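Local coordinates for protein glutathione transferase gst1-6 (Anopheles dirus, PDB 1V2A) that probably catalyses the conjugation of glutathione to electrophilic compounds, releasing a halide ion from halogenated substrates, as a homodimeric detoxification enzyme, at residues Ser14-Ile24 with Ile67-Ala76. Numbering follows the deposited sequence.
Sequences SAILLAKKLGI and IVLYLVETYA
Helix 14-22 and helix 67-75 run side by side in the same sense, their axes inclined by 14° and 9.6 Å apart at closest approach; the CA atoms of A15 and V68 are 5.6 Å apart near one end, those of L22 and A76 6.2 Å at the other. Side chains meet carbon to carbon. Where the backbones come nearest, CB of S14 meets CG2 of V68 at 3.7 Å and the methyl of A15 rests against CG2 of I67. One turn on, L18 divides its two methyls between L71 and V72: CD1 slides past L71 to touch its CB at 3.9 Å, while CD2 lies against V72 CG2, the L18 and V72 side chains crossing at about a right angle. With CG of L18 anti to the backbone N (chi1 -177°), the branch point is carried to V72, and chi2 sets one methyl on each residue. A further turn on, L22 rests CD2 on A76 CB at 4.1 Å, and its CD1 lies between A76 and the backbone of V72. The first helix then ends in a Schellman motif, G23 taking positive phi and I24 N bonding back to A19 O, and I24 also points at the second helix. Its CD1 packs against both L71 and Y75, 3.5 Å from Y75 CB and equally near Y75 CD2; the I24 and Y75 side chains cross at about a right angle. T74 CG2 sits over one face of that ring, while Y75 OH is hydrogen-bonded to D56. This near-parallel pair is the first and third helices of the thioredoxin-like N-terminal domain of glutathione transferases, packed between its sheet and the helical C-terminal domain, the side chain of I67 about 6 Å from the bound glutathione sulfonic acid.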
loop_
_atom_site.group_PDB
_atom_site.type_symbol
_atom_site.label_atom_id
_atom_site.label_comp_id
_atom_site.label_asym_id
_atom_site.label_seq_id
_atom_site.Cartn_x
_atom_site.Cartn_y
_atom_site.Cartn_z
ATOM N N SER B 14 -10.148 -3.872 10.140
ATOM C CA SER B 14 -8.815 -4.073 10.700
ATOM C C SER B 14 -8.654 -3.374 12.050
ATOM O O SER B 14 -8.271 -4.002 13.036
ATOM C CB SER B 14 -7.746 -3.556 9.728
ATOM O OG SER B 14 -7.823 -4.230 8.487
ATOM N N ALA B 15 -8.941 -2.075 12.082
ATOM C CA ALA B 15 -8.824 -1.277 13.302
ATOM C C ALA B 15 -9.790 -1.751 14.395
ATOM O O ALA B 15 -9.499 -1.641 15.588
ATOM C CB ALA B 15 -9.064 0.195 12.983
ATOM N N ILE B 16 -10.942 -2.269 13.980
ATOM C CA ILE B 16 -11.933 -2.786 14.916
ATOM C C ILE B 16 -11.349 -4.014 15.626
ATOM O O ILE B 16 -11.316 -4.084 16.852
ATOM C CB ILE B 16 -13.230 -3.212 14.179
ATOM C CG1 ILE B 16 -13.924 -1.985 13.582
ATOM C CG2 ILE B 16 -14.154 -3.953 15.131
ATOM C CD1 ILE B 16 -14.302 -0.918 14.595
ATOM N N LEU B 17 -10.894 -4.986 14.847
ATOM C CA LEU B 17 -10.325 -6.199 15.412
ATOM C C LEU B 17 -9.100 -5.884 16.265
ATOM O O LEU B 17 -8.988 -6.323 17.412
ATOM C CB LEU B 17 -9.955 -7.172 14.285
ATOM C CG LEU B 17 -10.848 -8.397 14.031
ATOM C CD1 LEU B 17 -12.244 -8.167 14.545
ATOM C CD2 LEU B 17 -10.860 -8.714 12.542
ATOM N N LEU B 18 -8.175 -5.120 15.699
ATOM C CA LEU B 18 -6.965 -4.754 16.415
ATOM C C LEU B 18 -7.362 -4.099 17.737
ATOM O O LEU B 18 -6.820 -4.435 18.789
ATOM C CB LEU B 18 -6.133 -3.798 15.556
ATOM C CG LEU B 18 -4.765 -3.323 16.053
ATOM C CD1 LEU B 18 -4.953 -2.299 17.165
ATOM C CD2 LEU B 18 -3.941 -4.512 16.518
ATOM N N ALA B 19 -8.323 -3.180 17.679
ATOM C CA ALA B 19 -8.786 -2.484 18.874
ATOM C C ALA B 19 -9.165 -3.456 19.984
ATOM O O ALA B 19 -8.797 -3.257 21.147
ATOM C CB ALA B 19 -9.981 -1.594 18.536
ATOM N N LYS B 20 -9.901 -4.504 19.618
ATOM C CA LYS B 20 -10.352 -5.507 20.576
ATOM C C LYS B 20 -9.183 -6.266 21.178
ATOM O O LYS B 20 -9.154 -6.537 22.375
ATOM C CB LYS B 20 -11.299 -6.502 19.900
ATOM C CG LYS B 20 -12.518 -5.870 19.243
ATOM C CD LYS B 20 -13.522 -6.936 18.807
ATOM C CE LYS B 20 -14.675 -6.317 18.033
ATOM N NZ LYS B 20 -15.328 -5.206 18.788
ATOM N N LYS B 21 -8.222 -6.611 20.334
ATOM C CA LYS B 21 -7.048 -7.349 20.768
ATOM C C LYS B 21 -6.178 -6.597 21.773
ATOM O O LYS B 21 -5.525 -7.226 22.598
ATOM C CB LYS B 21 -6.190 -7.715 19.550
ATOM C CG LYS B 21 -6.162 -9.193 19.189
ATOM C CD LYS B 21 -5.344 -9.994 20.183
ATOM C CE LYS B 21 -5.100 -11.404 19.676
ATOM N NZ LYS B 21 -4.311 -12.225 20.627
ATOM N N LEU B 22 -6.171 -5.264 21.698
ATOM C CA LEU B 22 -5.335 -4.439 22.573
ATOM C C LEU B 22 -6.067 -3.635 23.649
ATOM O O LEU B 22 -5.443 -2.827 24.349
ATOM C CB LEU B 22 -4.501 -3.466 21.735
ATOM C CG LEU B 22 -3.609 -3.999 20.611
ATOM C CD1 LEU B 22 -3.079 -2.826 19.810
ATOM C CD2 LEU B 22 -2.461 -4.828 21.180
ATOM N N GLY B 23 -7.376 -3.827 23.765
ATOM C CA GLY B 23 -8.145 -3.113 24.770
ATOM C C GLY B 23 -8.278 -1.616 24.564
ATOM O O GLY B 23 -8.244 -0.847 25.533
ATOM N N ILE B 24 -8.440 -1.188 23.316
ATOM C CA ILE B 24 -8.573 0.234 23.024
ATOM C C ILE B 24 -10.039 0.601 22.819
ATOM O O ILE B 24 -10.767 -0.078 22.089
ATOM C CB ILE B 24 -7.801 0.652 21.732
ATOM C CG1 ILE B 24 -6.343 0.199 21.799
ATOM C CG2 ILE B 24 -7.820 2.165 21.580
ATOM C CD1 ILE B 24 -5.557 0.527 20.542
ATOM N N ILE B 67 -3.728 3.584 10.170
ATOM C CA ILE B 67 -4.441 3.595 11.447
ATOM C C ILE B 67 -3.968 2.418 12.295
ATOM O O ILE B 67 -3.642 2.579 13.473
ATOM C CB ILE B 67 -5.968 3.486 11.253
ATOM C CG1 ILE B 67 -6.487 4.752 10.567
ATOM C CG2 ILE B 67 -6.651 3.262 12.610
ATOM C CD1 ILE B 67 -7.958 4.742 10.263
ATOM N N VAL B 68 -3.928 1.238 11.685
ATOM C CA VAL B 68 -3.478 0.040 12.377
ATOM C C VAL B 68 -2.103 0.248 12.999
ATOM O O VAL B 68 -1.951 0.173 14.210
ATOM C CB VAL B 68 -3.414 -1.178 11.418
ATOM C CG1 VAL B 68 -2.680 -2.326 12.072
ATOM C CG2 VAL B 68 -4.825 -1.625 11.057
ATOM N N LEU B 69 -1.105 0.513 12.165
ATOM C CA LEU B 69 0.259 0.712 12.648
ATOM C C LEU B 69 0.374 1.816 13.701
ATOM O O LEU B 69 1.236 1.766 14.573
ATOM C CB LEU B 69 1.191 1.019 11.477
ATOM C CG LEU B 69 1.263 -0.043 10.379
ATOM C CD1 LEU B 69 2.320 0.384 9.367
ATOM C CD2 LEU B 69 1.613 -1.401 10.973
ATOM N N TYR B 70 -0.499 2.810 13.614
ATOM C CA TYR B 70 -0.504 3.905 14.567
ATOM C C TYR B 70 -0.965 3.439 15.957
ATOM O O TYR B 70 -0.319 3.731 16.961
ATOM C CB TYR B 70 -1.433 5.020 14.072
ATOM C CG TYR B 70 -1.713 6.087 15.106
ATOM C CD1 TYR B 70 -0.820 7.134 15.319
ATOM C CD2 TYR B 70 -2.875 6.046 15.877
ATOM C CE1 TYR B 70 -1.082 8.121 16.273
ATOM C CE2 TYR B 70 -3.144 7.024 16.835
ATOM C CZ TYR B 70 -2.249 8.056 17.026
ATOM O OH TYR B 70 -2.526 9.032 17.954
ATOM N N LEU B 71 -2.082 2.718 15.999
ATOM C CA LEU B 71 -2.651 2.223 17.250
ATOM C C LEU B 71 -1.725 1.257 17.976
ATOM O O LEU B 71 -1.595 1.314 19.202
ATOM C CB LEU B 71 -3.993 1.525 16.992
ATOM C CG LEU B 71 -5.184 2.397 16.575
ATOM C CD1 LEU B 71 -6.363 1.502 16.245
ATOM C CD2 LEU B 71 -5.561 3.360 17.685
ATOM N N VAL B 72 -1.099 0.359 17.221
ATOM C CA VAL B 72 -0.193 -0.609 17.806
ATOM C C VAL B 72 0.974 0.126 18.467
ATOM O O VAL B 72 1.257 -0.086 19.648
ATOM C CB VAL B 72 0.367 -1.579 16.735
ATOM C CG1 VAL B 72 1.341 -2.551 17.378
ATOM C CG2 VAL B 72 -0.764 -2.331 16.071
ATOM N N GLU B 73 1.636 0.994 17.705
ATOM C CA GLU B 73 2.779 1.753 18.211
ATOM C C GLU B 73 2.382 2.591 19.414
ATOM O O GLU B 73 3.111 2.665 20.396
ATOM C CB GLU B 73 3.356 2.666 17.112
ATOM C CG GLU B 73 3.682 1.924 15.804
ATOM C CD GLU B 73 4.495 2.746 14.811
ATOM O OE1 GLU B 73 4.072 3.863 14.434
ATOM O OE2 GLU B 73 5.565 2.259 14.402
ATOM N N THR B 74 1.209 3.209 19.336
ATOM C CA THR B 74 0.710 4.051 20.415
ATOM C C THR B 74 0.149 3.306 21.631
ATOM O O THR B 74 0.410 3.696 22.773
ATOM C CB THR B 74 -0.394 4.994 19.904
ATOM O OG1 THR B 74 0.096 5.755 18.793
ATOM C CG2 THR B 74 -0.823 5.947 20.998
ATOM N N TYR B 75 -0.610 2.236 21.400
ATOM C CA TYR B 75 -1.232 1.523 22.511
ATOM C C TYR B 75 -0.815 0.090 22.822
ATOM O O TYR B 75 -1.144 -0.426 23.891
ATOM C CB TYR B 75 -2.752 1.584 22.340
ATOM C CG TYR B 75 -3.268 2.998 22.297
ATOM C CD1 TYR B 75 -3.164 3.826 23.410
ATOM C CD2 TYR B 75 -3.808 3.529 21.130
ATOM C CE1 TYR B 75 -3.578 5.149 23.366
ATOM C CE2 TYR B 75 -4.228 4.853 21.074
ATOM C CZ TYR B 75 -4.107 5.658 22.197
ATOM O OH TYR B 75 -4.502 6.974 22.154
ATOM N N ALA B 76 -0.096 -0.559 21.914
ATOM C CA ALA B 76 0.325 -1.936 22.158
ATOM C C ALA B 76 1.309 -2.046 23.313
ATOM O O ALA B 76 2.359 -1.407 23.313
ATOM C CB ALA B 76 0.945 -2.529 20.906
#